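Local coordinates for ABC transporter, substrate binding protein (Agrobacterium tumefaciens, PDB 3C9H) that probably serves as the periplasmic solute-binding component of an ABC transporter, delivering its ligand to the membrane permease, at residues E66-T70 / G71-D75; T291-A294 / R295-I299; D97-V100 / K101-N104. All blocks are in the same frame, centred on the assembly; numbering follows the deposited sequence.

All three contacts are local. Contact 1 (66-75) leads from strand 62-67 through a short loop into helix 70-82, contact 3 (97-104) lies in helix 96-104, and contact 2 (291-299) covers the end of helix 287-296 and the residues that leave it. Contacts 1 and 3 touch, with centres about 13 Å apart: Y74 OH lies 3.4 Å from K101 CE, and the ring carbon Y74 CD1 is 3.7 Å from L102 CD2. Contact 2 stands apart, its nearest atoms about 12 Å from contact 1. The magnesium ion, bound by S41 and D43, is about 6 Å from the side chain of L69, about 10 Å from that of I299 and about 13 Å from that of L98.

Contact 1: E66-T70 / G71-D75; sequences EDMLT and GEIYD
Backbone bonds from I73 N and Y74 N to the carbonyls of L69 and T70 form the first turn of helix 70-82, a short loop after strand 62-67, with L69 at the N-cap position. L69 O receives I73 N at 3.1 Å nearly along the C=O axis, and E72 N makes a weaker bond to the same oxygen. Y74 N points almost straight at T70 O, with an angle of 173° at the hydrogen.

M68 and I73 carry the apolar part of the contact. The M68 side chain starts between its own backbone N and carbonyl carbon (chi1 75°) and turns toward the helix, where its CG meets I73 CG1 at 3.4 Å, tighter than usual carbon packing. Its chain then bends at chi3 (71°), and SD lies 3.8 Å from E72 CG, the two side chains crossing at about a right angle. I73 sets CG1 beside its backbone N, which also brings that carbon to 3.6 Å from L69 O. Beyond this pair, M68 touches Y39 of strand 35-40 and I73 touches A91 and S93 of strand 90-93.

The hydroxyl of T70 serves a different neighbourhood. T70 OG1 is hydrogen-bonded to G182 N and to a bound citric acid molecule, probably taken from the crystallisation liquor. The T70 side chain is also about 4 Å from that of the magnesium ligand S41.

The chemistry is thus divided: sulfur and methylene groups pack the first helical turn against the residue that leads into it, while the T70 hydroxyl faces polar partners. A helix start presenting a hydroxyl beside a bound carboxylic acid, probably anionic, is consistent with a ligand pocket in this solute-binding family.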
ATOM      1  N   GLU A  66       0.026 -13.614   8.341  1.00 20.47           N
ATOM      2  CA  GLU A  66      -0.326 -12.570   9.290  1.00 21.24           C
ATOM      3  C   GLU A  66      -0.508 -11.219   8.612  1.00 20.64           C
ATOM      4  O   GLU A  66       0.436 -10.616   8.088  1.00 20.17           O
ATOM      5  CB  GLU A  66       0.724 -12.455  10.417  1.00 21.04           C
ATOM      6  CG  GLU A  66       1.062 -13.770  11.064  1.00 23.00           C
ATOM      7  CD  GLU A  66       1.420 -13.655  12.553  1.00 24.44           C
ATOM      8  OE1 GLU A  66       1.156 -12.603  13.191  1.00 27.16           O
ATOM      9  OE2 GLU A  66       1.953 -14.654  13.089  1.00 26.51           O
ATOM     10  N   ASP A  67      -1.749 -10.749   8.658  1.00 20.79           N
ATOM     11  CA  ASP A  67      -2.201  -9.499   8.080  1.00 20.93           C
ATOM     12  C   ASP A  67      -2.123  -8.472   9.206  1.00 20.30           C
ATOM     13  O   ASP A  67      -2.827  -8.556  10.209  1.00 20.18           O
ATOM     14  CB  ASP A  67      -3.625  -9.715   7.522  1.00 22.01           C
ATOM     15  CG  ASP A  67      -4.340  -8.448   7.087  1.00 23.14           C
ATOM     16  OD1 ASP A  67      -3.823  -7.317   7.227  1.00 31.11           O
ATOM     17  OD2 ASP A  67      -5.471  -8.600   6.583  1.00 27.10           O
ATOM     18  N   MET A  68      -1.262  -7.493   9.012  1.00 19.42           N
ATOM     19  CA  MET A  68      -0.985  -6.499  10.007  1.00 19.37           C
ATOM     20  C   MET A  68      -0.646  -5.144   9.383  1.00 18.70           C
ATOM     21  O   MET A  68      -0.323  -5.051   8.188  1.00 19.35           O
ATOM     22  CB  MET A  68       0.141  -6.993  10.947  1.00 19.44           C
ATOM     23  CG  MET A  68       1.553  -6.988  10.409  1.00 21.10           C
ATOM     24  SD  MET A  68       2.833  -7.823  11.447  1.00 17.38           S
ATOM     25  CE  MET A  68       2.333  -9.495  11.199  1.00 12.32           C
ATOM     26  N   LEU A  69      -0.717  -4.104  10.193  1.00 18.24           N
ATOM     27  CA  LEU A  69      -0.353  -2.746   9.741  1.00 18.36           C
ATOM     28  C   LEU A  69       1.121  -2.662   9.378  1.00 18.06           C
ATOM     29  O   LEU A  69       1.957  -3.354   9.982  1.00 18.37           O
ATOM     30  CB  LEU A  69      -0.694  -1.706  10.800  1.00 18.82           C
ATOM     31  CG  LEU A  69      -2.170  -1.429  11.090  1.00 20.49           C
ATOM     32  CD1 LEU A  69      -2.294  -0.541  12.345  1.00 21.49           C
ATOM     33  CD2 LEU A  69      -2.873  -0.761   9.887  1.00 19.35           C
ATOM     34  N   THR A  70       1.444  -1.801   8.417  1.00 17.49           N
ATOM     35  CA  THR A  70       2.819  -1.664   7.902  1.00 17.52           C
ATOM     36  C   THR A  70       3.827  -1.332   9.023  1.00 17.72           C
ATOM     37  O   THR A  70       4.926  -1.872   9.085  1.00 17.57           O
ATOM     38  CB  THR A  70       2.850  -0.597   6.775  1.00 18.19           C
ATOM     39  OG1 THR A  70       2.238   0.620   7.227  1.00 18.18           O
ATOM     40  CG2 THR A  70       2.144  -1.091   5.492  1.00 17.05           C
ATOM     41  N   GLY A  71       3.422  -0.451   9.929  1.00 18.32           N
ATOM     42  CA  GLY A  71       4.277  -0.045  11.068  1.00 18.75           C
ATOM     43  C   GLY A  71       4.561  -1.182  12.024  1.00 19.19           C
ATOM     44  O   GLY A  71       5.609  -1.216  12.669  1.00 21.03           O
ATOM     45  N   GLU A  72       3.629  -2.119  12.116  1.00 19.79           N
ATOM     46  CA  GLU A  72       3.772  -3.295  12.940  1.00 19.31           C
ATOM     47  C   GLU A  72       4.674  -4.344  12.310  1.00 18.68           C
ATOM     48  O   GLU A  72       5.423  -5.038  13.025  1.00 18.74           O
ATOM     49  CB  GLU A  72       2.391  -3.884  13.244  1.00 20.34           C
ATOM     50  CG  GLU A  72       2.413  -5.130  14.125  1.00 22.69           C
ATOM     51  CD  GLU A  72       3.168  -4.979  15.447  1.00 28.80           C
ATOM     52  OE1 GLU A  72       3.361  -3.847  15.949  1.00 30.16           O
ATOM     53  OE2 GLU A  72       3.540  -6.035  15.999  1.00 33.26           O
ATOM     54  N   ILE A  73       4.617  -4.471  10.986  1.00 17.16           N
ATOM     55  CA  ILE A  73       5.555  -5.337  10.266  1.00 18.06           C
ATOM     56  C   ILE A  73       6.962  -4.897  10.620  1.00 18.25           C
ATOM     57  O   ILE A  73       7.765  -5.713  11.034  1.00 17.76           O
ATOM     58  CB  ILE A  73       5.372  -5.302   8.746  1.00 17.93           C
ATOM     59  CG1 ILE A  73       3.994  -5.889   8.353  1.00 17.23           C
ATOM     60  CG2 ILE A  73       6.495  -6.081   8.054  1.00 17.54           C
ATOM     61  CD1 ILE A  73       3.584  -5.650   6.869  1.00 17.19           C
ATOM     62  N   TYR A  74       7.237  -3.609  10.458  1.00 19.11           N
ATOM     63  CA  TYR A  74       8.546  -3.036  10.791  1.00 19.71           C
ATOM     64  C   TYR A  74       8.925  -3.276  12.260  1.00 19.97           C
ATOM     65  O   TYR A  74       9.979  -3.838  12.571  1.00 20.48           O
ATOM     66  CB  TYR A  74       8.543  -1.524  10.476  1.00 20.61           C
ATOM     67  CG  TYR A  74       9.851  -0.845  10.855  1.00 20.89           C
ATOM     68  CD1 TYR A  74      10.934  -0.833   9.990  1.00 22.75           C
ATOM     69  CD2 TYR A  74       9.985  -0.210  12.082  1.00 23.12           C
ATOM     70  CE1 TYR A  74      12.148  -0.233  10.365  1.00 23.52           C
ATOM     71  CE2 TYR A  74      11.173   0.405  12.445  1.00 22.31           C
ATOM     72  CZ  TYR A  74      12.246   0.387  11.594  1.00 22.84           C
ATOM     73  OH  TYR A  74      13.436   0.991  11.985  1.00 23.60           O
ATOM     74  N   ASP A  75       8.083  -2.813  13.173  1.00 20.59           N
ATOM     75  CA  ASP A  75       8.366  -2.938  14.603  1.00 21.08           C
ATOM     76  C   ASP A  75       8.607  -4.371  15.046  1.00 21.55           C
ATOM     77  O   ASP A  75       9.510  -4.654  15.851  1.00 22.36           O
ATOM     78  CB  ASP A  75       7.220  -2.362  15.434  1.00 21.16           C
ATOM     79  CG  ASP A  75       7.163  -0.877  15.398  1.00 23.59           C
ATOM     80  OD1 ASP A  75       8.149  -0.242  14.969  1.00 25.01           O
ATOM     81  OD2 ASP A  75       6.119  -0.331  15.820  1.00 27.21           O
TER

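Contact 2: T291-A294 / R295-I299; sequences TIMA and RQLQI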
ATOM      1  N   THR A 291       0.337 -12.241 -12.862  1.00 25.36           N
ATOM      2  CA  THR A 291      -0.917 -12.288 -13.634  1.00 25.95           C
ATOM      3  C   THR A 291      -2.156 -12.398 -12.717  1.00 26.03           C
ATOM      4  O   THR A 291      -3.193 -11.792 -12.993  1.00 25.52           O
ATOM      5  CB  THR A 291      -0.903 -13.411 -14.705  1.00 25.57           C
ATOM      6  OG1 THR A 291       0.205 -13.219 -15.577  1.00 25.12           O
ATOM      7  CG2 THR A 291      -2.184 -13.400 -15.552  1.00 26.39           C
ATOM      8  N   ILE A 292      -2.039 -13.149 -11.625  1.00 26.97           N
ATOM      9  CA  ILE A 292      -3.110 -13.216 -10.607  1.00 27.46           C
ATOM     10  C   ILE A 292      -3.379 -11.843 -10.017  1.00 28.09           C
ATOM     11  O   ILE A 292      -4.535 -11.414  -9.938  1.00 28.34           O
ATOM     12  CB  ILE A 292      -2.810 -14.232  -9.475  1.00 27.33           C
ATOM     13  CG1 ILE A 292      -2.762 -15.663 -10.033  1.00 26.79           C
ATOM     14  CG2 ILE A 292      -3.862 -14.109  -8.351  1.00 26.93           C
ATOM     15  CD1 ILE A 292      -2.071 -16.698  -9.086  1.00 26.58           C
ATOM     16  N   MET A 293      -2.332 -11.134  -9.616  1.00 29.18           N
ATOM     17  CA  MET A 293      -2.474  -9.731  -9.149  1.00 29.98           C
ATOM     18  C   MET A 293      -3.218  -8.831 -10.162  1.00 30.33           C
ATOM     19  O   MET A 293      -4.242  -8.205  -9.861  1.00 30.18           O
ATOM     20  CB  MET A 293      -1.101  -9.094  -8.970  1.00 30.34           C
ATOM     21  CG  MET A 293      -0.355  -9.357  -7.692  1.00 32.77           C
ATOM     22  SD  MET A 293       1.325  -8.629  -7.875  1.00 29.52           S
ATOM     23  CE  MET A 293       2.171  -9.561  -6.608  1.00 32.26           C
ATOM     24  N   ALA A 294      -2.677  -8.773 -11.370  1.00 30.68           N
ATOM     25  CA  ALA A 294      -3.212  -7.927 -12.421  1.00 31.62           C
ATOM     26  C   ALA A 294      -4.645  -8.288 -12.808  1.00 32.34           C
ATOM     27  O   ALA A 294      -5.475  -7.405 -13.009  1.00 31.81           O
ATOM     28  CB  ALA A 294      -2.323  -7.996 -13.647  1.00 30.51           C
ATOM     29  N   ARG A 295      -4.915  -9.583 -12.941  1.00 33.30           N
ATOM     30  CA  ARG A 295      -6.172 -10.046 -13.528  1.00 34.57           C
ATOM     31  C   ARG A 295      -7.231 -10.368 -12.502  1.00 35.01           C
ATOM     32  O   ARG A 295      -8.431 -10.338 -12.830  1.00 35.25           O
ATOM     33  CB  ARG A 295      -5.940 -11.268 -14.403  1.00 35.69           C
ATOM     34  CG  ARG A 295      -4.858 -11.071 -15.425  1.00 38.31           C
ATOM     35  CD  ARG A 295      -5.336 -10.602 -16.794  1.00 42.97           C
ATOM     36  NE  ARG A 295      -4.297 -10.901 -17.788  1.00 43.54           N
ATOM     37  CZ  ARG A 295      -3.158 -10.216 -17.948  1.00 46.84           C
ATOM     38  NH1 ARG A 295      -2.888  -9.129 -17.219  1.00 47.86           N
ATOM     39  NH2 ARG A 295      -2.285 -10.611 -18.877  1.00 48.13           N
ATOM     40  N   GLN A 296      -6.816 -10.683 -11.276  1.00 34.86           N
ATOM     41  CA  GLN A 296      -7.764 -11.066 -10.235  1.00 35.35           C
ATOM     42  C   GLN A 296      -7.925 -10.029  -9.149  1.00 35.21           C
ATOM     43  O   GLN A 296      -9.055  -9.793  -8.709  1.00 35.91           O
ATOM     44  CB  GLN A 296      -7.409 -12.418  -9.621  1.00 35.58           C
ATOM     45  CG  GLN A 296      -7.683 -13.568 -10.569  1.00 37.40           C
ATOM     46  CD  GLN A 296      -7.388 -14.936  -9.960  1.00 37.11           C
ATOM     47  OE1 GLN A 296      -7.780 -15.232  -8.831  1.00 41.27           O
ATOM     48  NE2 GLN A 296      -6.710 -15.782 -10.726  1.00 39.89           N
ATOM     49  N   LEU A 297      -6.830  -9.396  -8.721  1.00 34.11           N
ATOM     50  CA  LEU A 297      -6.863  -8.553  -7.526  1.00 33.65           C
ATOM     51  C   LEU A 297      -6.896  -7.059  -7.830  1.00 33.09           C
ATOM     52  O   LEU A 297      -6.834  -6.245  -6.906  1.00 32.71           O
ATOM     53  CB  LEU A 297      -5.651  -8.865  -6.616  1.00 33.68           C
ATOM     54  CG  LEU A 297      -5.218 -10.325  -6.404  1.00 34.53           C
ATOM     55  CD1 LEU A 297      -4.071 -10.412  -5.404  1.00 34.38           C
ATOM     56  CD2 LEU A 297      -6.400 -11.175  -5.971  1.00 36.21           C
ATOM     57  N   GLN A 298      -6.954  -6.678  -9.108  1.00 32.87           N
ATOM     58  CA  GLN A 298      -6.911  -5.259  -9.477  1.00 32.59           C
ATOM     59  C   GLN A 298      -5.669  -4.562  -8.913  1.00 31.48           C
ATOM     60  O   GLN A 298      -5.706  -3.387  -8.575  1.00 29.86           O
ATOM     61  CB  GLN A 298      -8.173  -4.538  -8.968  1.00 34.01           C
ATOM     62  CG  GLN A 298      -9.466  -5.017  -9.583  1.00 37.55           C
ATOM     63  CD  GLN A 298      -9.765  -4.277 -10.853  1.00 41.60           C
ATOM     64  OE1 GLN A 298      -8.889  -4.093 -11.710  1.00 45.57           O
ATOM     65  NE2 GLN A 298     -10.999  -3.834 -10.989  1.00 45.29           N
ATOM     66  N   ILE A 299      -4.564  -5.310  -8.812  1.00 30.03           N
ATOM     67  CA  ILE A 299      -3.300  -4.772  -8.358  1.00 29.24           C
ATOM     68  C   ILE A 299      -2.349  -4.789  -9.574  1.00 28.44           C
ATOM     69  O   ILE A 299      -1.976  -5.874 -10.060  1.00 27.51           O
ATOM     70  CB  ILE A 299      -2.730  -5.603  -7.234  1.00 29.35           C
ATOM     71  CG1 ILE A 299      -3.671  -5.533  -6.017  1.00 29.52           C
ATOM     72  CG2 ILE A 299      -1.303  -5.122  -6.917  1.00 29.38           C
ATOM     73  CD1 ILE A 299      -3.217  -6.392  -4.843  1.00 28.41           C
TER
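T291 and I292 bond to R295 and Q296 near the C-terminal end of helix 287-296, which widens through a pi-type i to i+5 bond and then an i to i+6 bond; the chain has left helical geometry by Q298, where phi is positive (56°).

The backbone bonds trace this ending. R295 N reaches T291 O at 2.8 Å in regular helical spacing. I292 O then accepts two donors, Q296 N at 2.7 Å and, five residues on, L297 N at 3.3 Å, the second lying in the carbonyl plane. M293 O also has two donors, L297 N and I299 N, which arrive from opposite faces of its plane; the I299 bond, spanning six residues, therefore ties the outgoing chain back to the helix.

Apolar contacts are few and at ordinary distance. M293 CB and I299 CB are 4.2 Å apart, and L297 packs its branch near I292 and M293. Outside the turn, M50 of helix 44-57 touches both I292 and M293, P49 meets L297, and I299 reaches L42 and T133. The end of the helix is in this way packed against the segment that follows the magnesium ligand D43.

R295 and Q296 are exposed, and each runs along a residue of the preceding turn. I292 and Q296 lie side by side in the same direction, with the Q296 amide carbon CD 4.0 Å from I292 CG2. T291 OG1 bonds back to K287 O, which leaves its methyl group turned to R295. The arginine bends sharply at chi2 (-94°), and its guanidinium makes a weak hydrogen bond to A307 O through NH2. T291 CG2 lies over one face of that guanidinium, 3.9 Å above the plane and offset toward its rim.

Contact 3: D97-V100 / K101-N104; sequences DLQV and KLSN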
ATOM      1  N   ASP A  97       9.234   2.950   2.480  1.00 19.67           N
ATOM      2  CA  ASP A  97      10.297   3.518   3.279  1.00 20.96           C
ATOM      3  C   ASP A  97      10.738   2.635   4.450  1.00 20.62           C
ATOM      4  O   ASP A  97      11.941   2.452   4.680  1.00 20.33           O
ATOM      5  CB  ASP A  97       9.926   4.940   3.712  1.00 22.05           C
ATOM      6  CG  ASP A  97       8.647   5.021   4.553  1.00 25.76           C
ATOM      7  OD1 ASP A  97       7.716   4.202   4.384  1.00 25.86           O
ATOM      8  OD2 ASP A  97       8.558   5.983   5.346  1.00 31.58           O
ATOM      9  N   LEU A  98       9.785   2.020   5.140  1.00 20.46           N
ATOM     10  CA  LEU A  98      10.100   1.153   6.269  1.00 20.51           C
ATOM     11  C   LEU A  98      10.764  -0.127   5.789  1.00 20.50           C
ATOM     12  O   LEU A  98      11.601  -0.686   6.488  1.00 19.37           O
ATOM     13  CB  LEU A  98       8.828   0.812   7.079  1.00 20.68           C
ATOM     14  CG  LEU A  98       8.153   2.034   7.734  1.00 21.31           C
ATOM     15  CD1 LEU A  98       6.947   1.643   8.554  1.00 22.39           C
ATOM     16  CD2 LEU A  98       9.179   2.875   8.564  1.00 20.72           C
ATOM     17  N   GLN A  99      10.374  -0.600   4.601  1.00 20.44           N
ATOM     18  CA  GLN A  99      10.982  -1.792   4.031  1.00 20.02           C
ATOM     19  C   GLN A  99      12.415  -1.545   3.591  1.00 20.43           C
ATOM     20  O   GLN A  99      13.287  -2.366   3.809  1.00 19.60           O
ATOM     21  CB  GLN A  99      10.140  -2.327   2.881  1.00 20.39           C
ATOM     22  CG  GLN A  99       8.814  -2.933   3.357  1.00 19.75           C
ATOM     23  CD  GLN A  99       8.990  -4.315   3.978  1.00 20.10           C
ATOM     24  OE1 GLN A  99       9.332  -4.435   5.160  1.00 19.47           O
ATOM     25  NE2 GLN A  99       8.734  -5.371   3.185  1.00 18.85           N
ATOM     26  N   VAL A 100      12.653  -0.407   2.969  1.00 20.78           N
ATOM     27  CA  VAL A 100      14.016  -0.031   2.575  1.00 21.92           C
ATOM     28  C   VAL A 100      14.865   0.220   3.829  1.00 22.05           C
ATOM     29  O   VAL A 100      16.008  -0.212   3.886  1.00 22.01           O
ATOM     30  CB  VAL A 100      14.020   1.168   1.604  1.00 21.97           C
ATOM     31  CG1 VAL A 100      15.489   1.723   1.375  1.00 22.36           C
ATOM     32  CG2 VAL A 100      13.397   0.741   0.272  1.00 21.56           C
ATOM     33  N   LYS A 101      14.310   0.876   4.845  1.00 22.45           N
ATOM     34  CA  LYS A 101      15.021   0.969   6.137  1.00 23.59           C
ATOM     35  C   LYS A 101      15.431  -0.381   6.751  1.00 23.43           C
ATOM     36  O   LYS A 101      16.574  -0.531   7.163  1.00 23.85           O
ATOM     37  CB  LYS A 101      14.249   1.809   7.152  1.00 23.80           C
ATOM     38  CG  LYS A 101      15.008   2.007   8.468  1.00 24.72           C
ATOM     39  CD  LYS A 101      14.392   3.107   9.274  1.00 25.89           C
ATOM     40  CE  LYS A 101      15.221   3.440  10.549  1.00 27.35           C
ATOM     41  NZ  LYS A 101      16.708   3.717  10.298  1.00 30.75           N
ATOM     42  N   LEU A 102      14.519  -1.357   6.851  1.00 23.25           N
ATOM     43  CA  LEU A 102      14.912  -2.690   7.311  1.00 23.09           C
ATOM     44  C   LEU A 102      16.092  -3.207   6.511  1.00 23.11           C
ATOM     45  O   LEU A 102      17.056  -3.702   7.078  1.00 22.74           O
ATOM     46  CB  LEU A 102      13.789  -3.722   7.198  1.00 22.15           C
ATOM     47  CG  LEU A 102      12.569  -3.667   8.112  1.00 21.37           C
ATOM     48  CD1 LEU A 102      11.533  -4.689   7.609  1.00 19.55           C
ATOM     49  CD2 LEU A 102      12.925  -3.929   9.555  1.00 18.30           C
ATOM     50  N   SER A 103      16.000  -3.095   5.187  1.00 23.66           N
ATOM     51  CA  SER A 103      17.005  -3.625   4.286  1.00 24.32           C
ATOM     52  C   SER A 103      18.338  -2.888   4.472  1.00 25.27           C
ATOM     53  O   SER A 103      19.426  -3.503   4.488  1.00 24.95           O
ATOM     54  CB  SER A 103      16.503  -3.504   2.843  1.00 24.36           C
ATOM     55  OG  SER A 103      15.297  -4.235   2.658  1.00 25.51           O
ATOM     56  N   ASN A 104      18.256  -1.576   4.630  1.00 26.45           N
ATOM     57  CA  ASN A 104      19.448  -0.764   4.903  1.00 27.11           C
ATOM     58  C   ASN A 104      20.126  -1.083   6.264  1.00 27.70           C
ATOM     59  O   ASN A 104      21.346  -0.982   6.397  1.00 28.60           O
ATOM     60  CB  ASN A 104      19.058   0.711   4.824  1.00 27.64           C
ATOM     61  CG  ASN A 104      20.250   1.628   4.765  1.00 30.19           C
ATOM     62  OD1 ASN A 104      20.523   2.356   5.731  1.00 38.99           O
ATOM     63  ND2 ASN A 104      20.979   1.599   3.655  1.00 32.13           N
TER
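K101 N to D97 O and L102 N to L98 O are two of the regular backbone bonds along helix 96-104, and N104 N closes onto V100 O at 2.7 Å. The side chains give this stretch its character.

S103 turns its hydroxyl back along the helix. With OG beside its own backbone N (chi1 -60°), it donates to Q99 O at 3.0 Å, while S103 N binds the same oxygen at 3.1 Å. The two donors come from opposite faces of the Q99 carbonyl plane, each tilted a little under 30° out of it. Around S103, W125 and L266 complete a buried setting.

Q99 folds at chi2 (-76°) instead of extending. The bend places OE1 3.3 Å from L102 CD1, a polar atom against a methyl group where the two side chains cross obliquely. Its other amide atom, NE2, is hydrogen-bonded to I264 O of strand 258-268 and more weakly to A91 O. The same leucine brings L102 CG to 3.5 Å from L98 O, and its side chain also touches Y74 and V78 of helix 70-82.

K101 takes the other course, with CG anti to N and a chain that stays straight until chi4. The ammonium group ends in a salt bridge with D105, and D97 pairs with R341.

Several polar groups are therefore met within the protein: S103 OG by the helix's own carbonyl at Q99, and Q99 NE2 by backbone carbonyls of strands, which joins the helix to strand 258-268 and weakly to strand 90-93. The charges of D97 and K101 are each met by an opposite charge, on R341 and D105.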